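Local coordinates for protein shikimate kinase (Bacteroides thetaiotaomicron, PDB 3VAA) that probably catalyses the ATP-dependent phosphorylation of the 3-hydroxyl group of shikimate, a magnesium-requiring step on the pathway to chorismate, at residues K38-K43 / W184-S189; F29-M34 / D110-M115; V126-L131 / Q159-R164; A44-L49 / N96-T101. All coordinates share one frame; numbering follows the deposited sequence.

Contact 1: K38-K43 / W184-S189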
loop_
_atom_site.group_PDB
_atom_site.type_symbol
_atom_site.label_atom_id
_atom_site.label_comp_id
_atom_site.label_asym_id
_atom_site.label_seq_id
_atom_site.Cartn_x
_atom_site.Cartn_y
_atom_site.Cartn_z
ATOM N N LYS A 38 -2.318 4.731 -0.977
ATOM C CA LYS A 38 -0.867 4.528 -0.919
ATOM C C LYS A 38 -0.113 5.313 -1.991
ATOM O O LYS A 38 0.916 5.909 -1.702
ATOM C CB LYS A 38 -0.529 3.031 -0.987
ATOM C CG LYS A 38 -1.074 2.236 0.200
ATOM C CD LYS A 38 -0.835 0.715 0.051
ATOM C CE LYS A 38 -1.611 0.102 -1.089
ATOM N NZ LYS A 38 -1.504 -1.343 -1.042
ATOM N N THR A 39 -0.641 5.352 -3.213
ATOM C CA THR A 39 0.005 6.104 -4.286
ATOM C C THR A 39 -0.196 7.607 -4.101
ATOM O O THR A 39 0.759 8.402 -4.187
ATOM C CB THR A 39 -0.516 5.635 -5.662
ATOM O OG1 THR A 39 -0.172 4.252 -5.823
ATOM C CG2 THR A 39 0.105 6.458 -6.808
ATOM N N THR A 40 -1.436 8.000 -3.850
ATOM C CA THR A 40 -1.764 9.414 -3.668
ATOM C C THR A 40 -0.969 10.050 -2.514
ATOM O O THR A 40 -0.305 11.074 -2.680
ATOM C CB THR A 40 -3.281 9.569 -3.432
ATOM O OG1 THR A 40 -3.969 9.144 -4.609
ATOM C CG2 THR A 40 -3.680 11.049 -3.122
ATOM N N LEU A 41 -1.068 9.460 -1.335
ATOM C CA LEU A 41 -0.378 9.993 -0.173
ATOM C C LEU A 41 1.122 9.791 -0.291
ATOM O O LEU A 41 1.898 10.686 0.030
ATOM C CB LEU A 41 -0.903 9.329 1.105
ATOM C CG LEU A 41 -0.229 9.826 2.380
ATOM C CD1 LEU A 41 -0.351 11.340 2.529
ATOM C CD2 LEU A 41 -0.843 9.139 3.596
ATOM N N GLY A 42 1.517 8.628 -0.787
ATOM C CA GLY A 42 2.928 8.282 -0.944
ATOM C C GLY A 42 3.679 9.260 -1.803
ATOM O O GLY A 42 4.720 9.758 -1.397
ATOM N N LYS A 43 3.155 9.535 -3.002
ATOM C CA LYS A 43 3.790 10.502 -3.915
ATOM C C LYS A 43 3.838 11.905 -3.333
ATOM O O LYS A 43 4.836 12.601 -3.475
ATOM C CB LYS A 43 3.088 10.512 -5.278
ATOM C CG LYS A 43 3.338 9.253 -6.085
ATOM C CD LYS A 43 2.756 9.311 -7.479
ATOM C CE LYS A 43 3.115 8.055 -8.272
ATOM N NZ LYS A 43 2.717 8.150 -9.713
ATOM N N TRP A 184 -6.101 20.295 -0.587
ATOM C CA TRP A 184 -6.077 20.725 0.816
ATOM C C TRP A 184 -5.970 19.511 1.736
ATOM O O TRP A 184 -5.162 19.491 2.668
ATOM C CB TRP A 184 -7.350 21.506 1.177
ATOM C CG TRP A 184 -7.567 22.819 0.433
ATOM C CD1 TRP A 184 -8.236 22.995 -0.746
ATOM C CD2 TRP A 184 -7.144 24.129 0.853
ATOM N NE1 TRP A 184 -8.254 24.336 -1.087
ATOM C CE2 TRP A 184 -7.587 25.049 -0.125
ATOM C CE3 TRP A 184 -6.430 24.611 1.959
ATOM C CZ2 TRP A 184 -7.337 26.427 -0.032
ATOM C CZ3 TRP A 184 -6.179 25.990 2.051
ATOM C CH2 TRP A 184 -6.632 26.874 1.058
ATOM N N GLN A 185 -6.812 18.513 1.477
ATOM C CA GLN A 185 -6.836 17.290 2.285
ATOM C C GLN A 185 -5.532 16.511 2.182
ATOM O O GLN A 185 -5.048 15.983 3.170
ATOM C CB GLN A 185 -7.987 16.386 1.850
ATOM C CG GLN A 185 -9.336 16.961 2.166
ATOM C CD GLN A 185 -10.465 16.128 1.630
ATOM O OE1 GLN A 185 -10.413 14.900 1.640
ATOM N NE2 GLN A 185 -11.498 16.802 1.131
ATOM N N ILE A 186 -4.977 16.422 0.972
ATOM C CA ILE A 186 -3.717 15.703 0.773
ATOM C C ILE A 186 -2.605 16.439 1.509
ATOM O O ILE A 186 -1.845 15.815 2.251
ATOM C CB ILE A 186 -3.371 15.523 -0.711
ATOM C CG1 ILE A 186 -4.380 14.598 -1.380
ATOM C CG2 ILE A 186 -1.956 14.962 -0.865
ATOM C CD1 ILE A 186 -4.240 14.533 -2.888
ATOM N N GLU A 187 -2.533 17.765 1.352
ATOM C CA GLU A 187 -1.515 18.557 2.050
ATOM C C GLU A 187 -1.643 18.420 3.567
ATOM O O GLU A 187 -0.639 18.322 4.262
ATOM C CB GLU A 187 -1.602 20.047 1.658
ATOM C CG GLU A 187 -0.647 20.986 2.432
ATOM C CD GLU A 187 0.827 20.644 2.240
ATOM O OE1 GLU A 187 1.164 19.946 1.259
ATOM O OE2 GLU A 187 1.651 21.084 3.070
ATOM N N SER A 188 -2.881 18.424 4.069
ATOM C CA SER A 188 -3.144 18.285 5.491
ATOM C C SER A 188 -2.670 16.920 5.999
ATOM O O SER A 188 -2.059 16.807 7.073
ATOM C CB SER A 188 -4.640 18.423 5.758
ATOM O OG SER A 188 -4.885 18.336 7.137
ATOM N N SER A 189 -2.970 15.896 5.214
ATOM C CA SER A 189 -2.588 14.527 5.557
ATOM C C SER A 189 -1.085 14.379 5.564
ATOM O O SER A 189 -0.523 13.774 6.475
ATOM C CB SER A 189 -3.234 13.534 4.599
ATOM O OG SER A 189 -4.639 13.526 4.793
#
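Ile-186 meets Thr-40 through methyl groups where helix 183-196 lies against the beginning of helix 38-49. The bond from CA to CB points neither at the facing helix nor away from it, and at CB the isoleucine branches. The short arm, CG2, packs on Ala-44, one turn after Thr-40. The long arm turns beside the backbone N (chi1 -67°) and runs on extended, so that CG1 comes to 4.0 Å from Thr-40 CG2 and the terminal CD1 closes to 3.5 Å from Thr-40 CG2. The two side chains cross at about a right angle, and the threonine methyl takes up the end of the isoleucine's long arm.

Helix 38-49 is the one that follows the P-loop, and Lys-38, Thr-39 and Thr-40 are predicted to bind ATP. A PEG molecule, probably from the crystallisation liquor, lies here and accepts hydrogen bonds from the backbone N atoms of Lys-38 and Thr-40. Helix 183-196 thus lies against the first turns of a helix that probably carries part of the nucleotide site.

Deeper in the protein, Leu-41 CD1 lies 4.2 Å from Ser-189 CB, whose bond from CA is aimed at the opposing helix. The serine OG is hydrogen-bonded to the Glu-179 carbonyl O, while its carbon side faces the leucine. Leu-41 also packs on Val-190 and Leu-193 of the same helix and on Phe-175 of the edge strand.

Contact 2: F29-M34 / D110-M115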
loop_
_atom_site.group_PDB
_atom_site.type_symbol
_atom_site.label_atom_id
_atom_site.label_comp_id
_atom_site.label_asym_id
_atom_site.label_seq_id
_atom_site.Cartn_x
_atom_site.Cartn_y
_atom_site.Cartn_z
ATOM N N PHE A 29 7.721 2.769 4.634
ATOM C CA PHE A 29 6.934 1.748 3.925
ATOM C C PHE A 29 5.454 2.074 4.155
ATOM O O PHE A 29 5.045 2.266 5.281
ATOM C CB PHE A 29 7.178 0.348 4.466
ATOM C CG PHE A 29 8.552 -0.172 4.243
ATOM C CD1 PHE A 29 8.906 -0.708 3.030
ATOM C CD2 PHE A 29 9.487 -0.177 5.285
ATOM C CE1 PHE A 29 10.162 -1.214 2.832
ATOM C CE2 PHE A 29 10.757 -0.683 5.093
ATOM C CZ PHE A 29 11.103 -1.182 3.872
ATOM N N LEU A 30 4.670 2.114 3.081
ATOM C CA LEU A 30 3.234 2.340 3.197
ATOM C C LEU A 30 2.527 1.034 2.879
ATOM O O LEU A 30 2.847 0.343 1.888
ATOM C CB LEU A 30 2.759 3.459 2.262
ATOM C CG LEU A 30 3.493 4.797 2.405
ATOM C CD1 LEU A 30 3.004 5.808 1.355
ATOM C CD2 LEU A 30 3.384 5.383 3.799
ATOM N N THR A 31 1.565 0.695 3.735
ATOM C CA THR A 31 0.806 -0.522 3.626
ATOM C C THR A 31 -0.687 -0.205 3.740
ATOM O O THR A 31 -1.084 0.833 4.295
ATOM C CB THR A 31 1.182 -1.533 4.732
ATOM O OG1 THR A 31 0.795 -1.024 6.009
ATOM C CG2 THR A 31 2.719 -1.850 4.730
ATOM N N GLY A 32 -1.511 -1.112 3.248
ATOM C CA GLY A 32 -2.953 -0.929 3.314
ATOM C C GLY A 32 -3.630 -1.519 2.100
ATOM O O GLY A 32 -2.975 -2.011 1.186
ATOM N N TYR A 33 -4.960 -1.456 2.088
ATOM C CA TYR A 33 -5.735 -2.081 1.033
ATOM C C TYR A 33 -5.795 -1.229 -0.214
ATOM O O TYR A 33 -5.471 -0.040 -0.169
ATOM C CB TYR A 33 -7.160 -2.324 1.570
ATOM C CG TYR A 33 -8.010 -3.296 0.788
ATOM C CD1 TYR A 33 -7.606 -4.617 0.588
ATOM C CD2 TYR A 33 -9.249 -2.906 0.276
ATOM C CE1 TYR A 33 -8.394 -5.505 -0.122
ATOM C CE2 TYR A 33 -10.051 -3.799 -0.417
ATOM C CZ TYR A 33 -9.618 -5.092 -0.620
ATOM O OH TYR A 33 -10.432 -5.951 -1.317
ATOM N N MET A 34 -6.182 -1.836 -1.331
ATOM C CA MET A 34 -6.433 -1.064 -2.544
ATOM C C MET A 34 -7.471 0.011 -2.219
ATOM O O MET A 34 -8.465 -0.243 -1.505
ATOM C CB MET A 34 -6.957 -1.941 -3.692
ATOM C CG MET A 34 -8.218 -2.709 -3.396
ATOM S SD MET A 34 -8.844 -3.538 -4.868
ATOM C CE MET A 34 -10.201 -4.481 -4.218
ATOM N N ASP A 110 7.858 -12.990 6.518
ATOM C CA ASP A 110 7.967 -12.083 7.668
ATOM C C ASP A 110 7.950 -10.642 7.131
ATOM O O ASP A 110 8.556 -9.742 7.716
ATOM C CB ASP A 110 9.285 -12.321 8.425
ATOM C CG ASP A 110 10.523 -12.129 7.542
ATOM O OD1 ASP A 110 10.392 -12.146 6.289
ATOM O OD2 ASP A 110 11.637 -11.982 8.115
ATOM N N ASN A 111 7.233 -10.417 6.034
ATOM C CA ASN A 111 7.264 -9.107 5.356
ATOM C C ASN A 111 6.963 -7.915 6.262
ATOM O O ASN A 111 7.641 -6.896 6.174
ATOM C CB ASN A 111 6.306 -9.099 4.165
ATOM C CG ASN A 111 6.794 -9.948 2.975
ATOM O OD1 ASN A 111 7.910 -10.483 2.957
ATOM N ND2 ASN A 111 5.928 -10.064 1.957
ATOM N N MET A 112 5.946 -8.035 7.114
ATOM C CA MET A 112 5.579 -6.914 7.985
ATOM C C MET A 112 6.651 -6.704 9.042
ATOM O O MET A 112 7.075 -5.579 9.282
ATOM C CB MET A 112 4.211 -7.109 8.636
ATOM C CG MET A 112 3.737 -5.880 9.481
ATOM S SD MET A 112 3.662 -4.321 8.558
ATOM C CE MET A 112 2.968 -5.056 7.220
ATOM N N GLU A 113 7.117 -7.793 9.644
ATOM C CA GLU A 113 8.142 -7.719 10.667
ATOM C C GLU A 113 9.423 -7.134 10.053
ATOM O O GLU A 113 10.117 -6.319 10.676
ATOM C CB GLU A 113 8.359 -9.111 11.251
ATOM C CG GLU A 113 9.463 -9.257 12.253
ATOM C CD GLU A 113 9.686 -10.721 12.614
ATOM O OE1 GLU A 113 8.957 -11.243 13.482
ATOM O OE2 GLU A 113 10.593 -11.349 12.024
ATOM N N PHE A 114 9.711 -7.528 8.813
ATOM C CA PHE A 114 10.890 -7.053 8.105
ATOM C C PHE A 114 10.818 -5.564 7.805
ATOM O O PHE A 114 11.773 -4.809 8.067
ATOM C CB PHE A 114 11.119 -7.897 6.856
ATOM C CG PHE A 114 12.236 -7.403 5.992
ATOM C CD1 PHE A 114 13.556 -7.642 6.343
ATOM C CD2 PHE A 114 11.965 -6.726 4.823
ATOM C CE1 PHE A 114 14.598 -7.172 5.538
ATOM C CE2 PHE A 114 12.982 -6.258 4.002
ATOM C CZ PHE A 114 14.307 -6.494 4.360
ATOM N N MET A 115 9.673 -5.115 7.314
ATOM C CA MET A 115 9.467 -3.702 7.076
ATOM C C MET A 115 9.591 -2.927 8.408
ATOM O O MET A 115 10.245 -1.885 8.454
ATOM C CB MET A 115 8.103 -3.462 6.428
ATOM C CG MET A 115 8.088 -3.820 4.961
ATOM S SD MET A 115 6.570 -3.373 4.111
ATOM C CE MET A 115 5.462 -4.678 4.583
#
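Met-115 lies over one face of the Phe-29 ring, joining a core strand to the helix that covers it. The aromatic interactions carry most of the contact. Met-115 CG sits 3.7 Å from the Phe-29 ring centroid and only 10° off the ring normal, a CH-pi contact almost exactly above the centre. One atom further along the side chain, Met-115 SD is 4.2 Å from the same Phe-29 centroid but oblique, nearer the CB end of the ring, which makes a Met-aromatic contact. At the other end of the residue, the Met-115 carbonyl O approaches Phe-29 CE2 at 3.6 Å, so the helix backbone itself borders the ring.

Aliphatic contacts continue along the strand. A bend at the last torsion of Met-115 (chi3 -79°) swings CE off the ring and brings it to 3.9 Å from Thr-31 CG2. Met-112, whose CB is directed away from the strand, folds back through bends at chi2 and chi3, and its CE reaches Thr-31 CG2 at 4.1 Å. Two methionine methyls thus converge tip to tip on one threonine methyl.

The polar group of that threonine is used within the sheet: Thr-31 OG1 is hydrogen-bonded to the carbonyl O of Val-122.

Strand 29-31 and helix 111-115 run 146° apart in direction. Helix 111-118 belongs to the beta-alpha-beta crossover from strand 97-100 to strand 120-125, which passes over strand 27-31, while Leu-88 of helix 68-91 packs on both Phe-29 and Met-115.

Contact 3: V126-L131 / Q159-R164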
loop_
_atom_site.group_PDB
_atom_site.type_symbol
_atom_site.label_atom_id
_atom_site.label_comp_id
_atom_site.label_asym_id
_atom_site.label_seq_id
_atom_site.Cartn_x
_atom_site.Cartn_y
_atom_site.Cartn_z
ATOM N N VAL A 126 -8.257 3.124 6.454
ATOM C CA VAL A 126 -9.370 3.800 5.776
ATOM C C VAL A 126 -10.675 3.060 6.057
ATOM O O VAL A 126 -10.778 1.854 5.895
ATOM C CB VAL A 126 -9.095 3.919 4.286
ATOM C CG1 VAL A 126 -10.289 4.599 3.538
ATOM C CG2 VAL A 126 -7.795 4.726 4.055
ATOM N N HIS A 127 -11.664 3.817 6.501
ATOM C CA HIS A 127 -12.959 3.274 6.838
ATOM C C HIS A 127 -13.582 2.639 5.603
ATOM O O HIS A 127 -13.454 3.162 4.501
ATOM C CB HIS A 127 -13.863 4.392 7.357
ATOM C CG HIS A 127 -15.093 3.904 8.060
ATOM N ND1 HIS A 127 -16.245 3.554 7.389
ATOM C CD2 HIS A 127 -15.355 3.724 9.378
ATOM C CE1 HIS A 127 -17.165 3.180 8.262
ATOM N NE2 HIS A 127 -16.651 3.273 9.477
ATOM N N PRO A 128 -14.263 1.505 5.777
ATOM C CA PRO A 128 -14.865 0.824 4.627
ATOM C C PRO A 128 -15.851 1.690 3.826
ATOM O O PRO A 128 -15.985 1.487 2.631
ATOM C CB PRO A 128 -15.562 -0.391 5.243
ATOM C CG PRO A 128 -15.115 -0.493 6.603
ATOM C CD PRO A 128 -14.351 0.715 7.008
ATOM N N ASP A 129 -16.531 2.644 4.462
ATOM C CA ASP A 129 -17.446 3.523 3.726
ATOM C C ASP A 129 -16.658 4.318 2.707
ATOM O O ASP A 129 -17.141 4.571 1.604
ATOM C CB ASP A 129 -18.190 4.492 4.662
ATOM C CG ASP A 129 -19.195 3.790 5.571
ATOM O OD1 ASP A 129 -19.548 2.615 5.299
ATOM O OD2 ASP A 129 -19.638 4.420 6.566
ATOM N N VAL A 130 -15.438 4.714 3.081
ATOM C CA VAL A 130 -14.586 5.495 2.197
ATOM C C VAL A 130 -13.980 4.595 1.145
ATOM O O VAL A 130 -13.911 4.985 -0.016
ATOM C CB VAL A 130 -13.496 6.267 2.969
ATOM C CG1 VAL A 130 -12.543 6.942 1.980
ATOM C CG2 VAL A 130 -14.139 7.289 3.935
ATOM N N LEU A 131 -13.531 3.387 1.534
ATOM C CA LEU A 131 -13.008 2.434 0.541
ATOM C C LEU A 131 -14.092 2.101 -0.498
ATOM O O LEU A 131 -13.811 2.021 -1.709
ATOM C CB LEU A 131 -12.511 1.152 1.221
ATOM C CG LEU A 131 -11.237 1.306 2.036
ATOM C CD1 LEU A 131 -10.900 -0.011 2.704
ATOM C CD2 LEU A 131 -10.058 1.791 1.143
ATOM N N GLN A 159 -14.808 -8.041 4.323
ATOM C CA GLN A 159 -14.200 -9.361 4.544
ATOM C C GLN A 159 -12.725 -9.378 4.172
ATOM O O GLN A 159 -11.921 -10.042 4.836
ATOM C CB GLN A 159 -14.962 -10.433 3.762
ATOM C CG GLN A 159 -16.377 -10.645 4.319
ATOM C CD GLN A 159 -17.326 -11.352 3.350
ATOM O OE1 GLN A 159 -16.909 -11.919 2.335
ATOM N NE2 GLN A 159 -18.615 -11.304 3.664
ATOM N N ALA A 160 -12.368 -8.677 3.095
ATOM C CA ALA A 160 -10.976 -8.607 2.691
ATOM C C ALA A 160 -10.144 -7.945 3.800
ATOM O O ALA A 160 -9.043 -8.408 4.119
ATOM C CB ALA A 160 -10.830 -7.837 1.353
ATOM N N LEU A 161 -10.673 -6.877 4.400
ATOM C CA LEU A 161 -9.984 -6.187 5.479
ATOM C C LEU A 161 -9.888 -7.106 6.701
ATOM O O LEU A 161 -8.903 -7.071 7.429
ATOM C CB LEU A 161 -10.669 -4.871 5.869
ATOM C CG LEU A 161 -10.699 -3.729 4.866
ATOM C CD1 LEU A 161 -11.504 -2.539 5.429
ATOM C CD2 LEU A 161 -9.285 -3.291 4.486
ATOM N N GLU A 162 -10.914 -7.915 6.943
ATOM C CA GLU A 162 -10.863 -8.865 8.082
ATOM C C GLU A 162 -9.685 -9.825 7.933
ATOM O O GLU A 162 -9.018 -10.162 8.923
ATOM C CB GLU A 162 -12.160 -9.662 8.208
ATOM C CG GLU A 162 -13.352 -8.840 8.714
ATOM C CD GLU A 162 -14.685 -9.583 8.641
ATOM O OE1 GLU A 162 -14.723 -10.735 8.136
ATOM O OE2 GLU A 162 -15.698 -8.997 9.084
ATOM N N LYS A 163 -9.432 -10.297 6.712
ATOM C CA LYS A 163 -8.323 -11.239 6.493
ATOM C C LYS A 163 -6.977 -10.525 6.614
ATOM O O LYS A 163 -5.990 -11.089 7.139
ATOM C CB LYS A 163 -8.417 -11.917 5.117
ATOM C CG LYS A 163 -9.756 -12.602 4.822
ATOM C CD LYS A 163 -9.751 -13.369 3.481
ATOM C CE LYS A 163 -11.175 -13.551 2.860
ATOM N NZ LYS A 163 -11.801 -12.282 2.304
ATOM N N ARG A 164 -6.927 -9.286 6.118
ATOM C CA ARG A 164 -5.678 -8.512 6.119
ATOM C C ARG A 164 -5.347 -7.760 7.404
ATOM O O ARG A 164 -4.186 -7.573 7.722
ATOM C CB ARG A 164 -5.681 -7.550 4.949
ATOM C CG ARG A 164 -5.616 -8.252 3.640
ATOM C CD ARG A 164 -6.187 -7.429 2.529
ATOM N NE ARG A 164 -6.071 -8.138 1.257
ATOM C CZ ARG A 164 -6.818 -9.181 0.909
ATOM N NH1 ARG A 164 -7.737 -9.667 1.735
ATOM N NH2 ARG A 164 -6.622 -9.769 -0.264
#
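Leu-161, with the most surface buried here, directs its two methyls at Leu-131. Leu-161 CD1 stands 3.8 Å from Leu-131 CD1, and Leu-161 CD2 reaches the same Leu-131 methyl at 4.1 Å, so this methyl meets both prongs of the fork. With CG beside the backbone N and anti to the carbonyl carbon (chi1 -66°), Leu-161 extends its fork to meet the Leu-131 tip end-on. The contact is small, and made chiefly by apolar side chains.

It joins the first turn of helix 128-137 to the middle of helix 150-168. In shikimate kinases the chain between two such helices forms the mobile lid over the ATP site, and Arg-142, predicted to bind ATP, lies there.

Pro-128 adds a lighter touch, its CG 4.3 Å from Leu-161 CD1. The proline opens a helix capped by the residue before it: His-127 ND1 accepts from Asp-129 N at 3.1 Å, with the donor tilted 18° from the imidazole plane. Tyr-33, from the loop after strand 27-31, packs on Leu-161 and Ala-160. Arg-164, predicted to bind shikimate and one turn after Ala-160, donates from NH1 to Ala-160 O at 3.0 Å, which also accepts from Arg-164 N.

Contact 4: A44-L49 / N96-T101; sequences AFARKL and NVVIST
This is an apolar helix-on-sheet contact, in which the second half of helix 38-49 lies on strand 97-100 of the central parallel sheet, running almost exactly antiparallel to it: the axes of segments 44-49 and 97-100 make 175° and come within 8.5 Å. Val-98 is the strand's sole contributor. Its CG2, set beside the backbone N while CG1 takes the position anti to it (chi1 174°), meets three helix residues. Ala-46 is the nearest, with CB at 3.9 Å from Val-98 CG2; having only a methyl there, it lets the backbones approach closely. Phe-45 CD2 lies 4.1 Å from Val-98 CG2, its side chain crossing the valine at about a right angle. Leu-49, one turn on, adds a looser contact, CD1 to Val-98 CG2 at 4.4 Å.

Two of these helix residues also touch one another: Leu-49 CD1 rests 3.7 Å above the plane of the Phe-45 ring, offset toward its rim. Ala-46 and Val-98 both pack on Phe-53 of edge strand 53-55, whereas Phe-45 reaches Ile-28 of strand 27-31. Helix 38-49 thus spans three neighbouring strands, and its Ala-44 and Lys-48 touch helix 183-196.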
loop_
_atom_site.group_PDB
_atom_site.type_symbol
_atom_site.label_atom_id
_atom_site.label_comp_id
_atom_site.label_asym_id
_atom_site.label_seq_id
_atom_site.Cartn_x
_atom_site.Cartn_y
_atom_site.Cartn_z
ATOM N N ALA A 44 2.767 12.311 -2.648
ATOM C CA ALA A 44 2.719 13.644 -2.037
ATOM C C ALA A 44 3.668 13.740 -0.847
ATOM O O ALA A 44 4.302 14.780 -0.630
ATOM C CB ALA A 44 1.286 14.005 -1.617
ATOM N N PHE A 45 3.784 12.644 -0.097
ATOM C CA PHE A 45 4.670 12.586 1.066
ATOM C C PHE A 45 6.113 12.645 0.592
ATOM O O PHE A 45 6.913 13.420 1.126
ATOM C CB PHE A 45 4.411 11.304 1.890
ATOM C CG PHE A 45 5.032 11.325 3.276
ATOM C CD1 PHE A 45 4.765 12.365 4.149
ATOM C CD2 PHE A 45 5.800 10.263 3.737
ATOM C CE1 PHE A 45 5.318 12.399 5.438
ATOM C CE2 PHE A 45 6.340 10.279 5.031
ATOM C CZ PHE A 45 6.088 11.359 5.879
ATOM N N ALA A 46 6.439 11.851 -0.431
ATOM C CA ALA A 46 7.801 11.825 -0.979
ATOM C C ALA A 46 8.194 13.198 -1.502
ATOM O O ALA A 46 9.302 13.669 -1.241
ATOM C CB ALA A 46 7.935 10.763 -2.075
ATOM N N ARG A 47 7.283 13.827 -2.243
ATOM C CA ARG A 47 7.512 15.182 -2.754
ATOM C C ARG A 47 7.851 16.145 -1.612
ATOM O O ARG A 47 8.813 16.925 -1.706
ATOM C CB ARG A 47 6.308 15.688 -3.575
ATOM C CG ARG A 47 6.343 15.271 -5.057
ATOM C CD ARG A 47 5.258 15.953 -5.950
ATOM N NE ARG A 47 3.972 15.244 -5.889
ATOM C CZ ARG A 47 2.895 15.614 -5.190
ATOM N NH1 ARG A 47 1.804 14.844 -5.223
ATOM N NH2 ARG A 47 2.883 16.735 -4.467
ATOM N N LYS A 48 7.072 16.066 -0.535
ATOM C CA LYS A 48 7.261 16.899 0.659
ATOM C C LYS A 48 8.643 16.672 1.286
ATOM O O LYS A 48 9.313 17.631 1.682
ATOM C CB LYS A 48 6.179 16.560 1.701
ATOM C CG LYS A 48 6.117 17.505 2.903
ATOM C CD LYS A 48 5.649 18.883 2.483
ATOM C CE LYS A 48 5.360 19.776 3.677
ATOM N NZ LYS A 48 4.791 21.070 3.234
ATOM N N LEU A 49 9.051 15.401 1.387
ATOM C CA LEU A 49 10.355 15.041 1.948
ATOM C C LEU A 49 11.498 15.206 0.935
ATOM O O LEU A 49 12.665 15.111 1.292
ATOM C CB LEU A 49 10.342 13.590 2.446
ATOM C CG LEU A 49 9.392 13.218 3.584
ATOM C CD1 LEU A 49 9.526 11.741 3.917
ATOM C CD2 LEU A 49 9.676 14.060 4.811
ATOM N N ASN A 96 16.629 6.988 1.742
ATOM C CA ASN A 96 15.911 8.224 1.384
ATOM C C ASN A 96 14.881 7.942 0.317
ATOM O O ASN A 96 15.021 8.346 -0.836
ATOM C CB ASN A 96 16.888 9.310 0.968
ATOM C CG ASN A 96 17.772 9.719 2.096
ATOM O OD1 ASN A 96 17.300 9.904 3.211
ATOM N ND2 ASN A 96 19.067 9.853 1.827
ATOM N N VAL A 97 13.830 7.243 0.736
ATOM C CA VAL A 97 12.805 6.800 -0.174
ATOM C C VAL A 97 11.497 6.532 0.562
ATOM O O VAL A 97 11.488 6.268 1.764
ATOM C CB VAL A 97 13.287 5.489 -0.889
ATOM C CG1 VAL A 97 13.496 4.344 0.121
ATOM C CG2 VAL A 97 12.331 5.064 -1.939
ATOM N N VAL A 98 10.396 6.656 -0.168
ATOM C CA VAL A 98 9.077 6.281 0.319
ATOM C C VAL A 98 8.672 5.128 -0.574
ATOM O O VAL A 98 8.711 5.252 -1.805
ATOM C CB VAL A 98 8.035 7.412 0.199
ATOM C CG1 VAL A 98 6.651 6.874 0.606
ATOM C CG2 VAL A 98 8.454 8.584 1.062
ATOM N N ILE A 99 8.294 4.016 0.048
ATOM C CA ILE A 99 7.970 2.787 -0.644
ATOM C C ILE A 99 6.541 2.331 -0.391
ATOM O O ILE A 99 6.140 2.128 0.734
ATOM C CB ILE A 99 8.907 1.638 -0.198
ATOM C CG1 ILE A 99 10.363 2.007 -0.487
ATOM C CG2 ILE A 99 8.483 0.329 -0.895
ATOM C CD1 ILE A 99 11.409 1.129 0.167
ATOM N N SER A 100 5.775 2.185 -1.458
ATOM C CA SER A 100 4.420 1.673 -1.367
ATOM C C SER A 100 4.436 0.168 -1.681
ATOM O O SER A 100 5.164 -0.288 -2.573
ATOM C CB SER A 100 3.506 2.389 -2.333
ATOM O OG SER A 100 2.233 1.796 -2.278
ATOM N N THR A 101 3.655 -0.596 -0.931
ATOM C CA THR A 101 3.594 -2.040 -1.099
ATOM C C THR A 101 2.195 -2.462 -1.571
ATOM O O THR A 101 1.222 -1.753 -1.358
ATOM C CB THR A 101 3.968 -2.778 0.221
ATOM O OG1 THR A 101 3.038 -2.419 1.247
ATOM C CG2 THR A 101 5.354 -2.390 0.664
#

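From the N terminus, strand 27-31 opens contact 2, and helix 38-49 then opens contacts 1 and 4 in turn. Contact 4 closes first, at strand 97-100, nested inside the loops of both contact 2 and contact 1. Contact 2 closes next, at helix 111-118, while contact 1 is still open, so the two loops cross. Contact 3 opens only after contact 2 has closed, still within the loop that contact 1 closes near the C terminus. Contacts 2 and 4 join helices to opposite faces of the sheet, contact 1 adds the last helix, and contact 3 pairs the helices flanking the probable lid. Lys-38 NZ links contacts 1, 2 and 4 by hydrogen bonds to Gly-32 O and Thr-101 O.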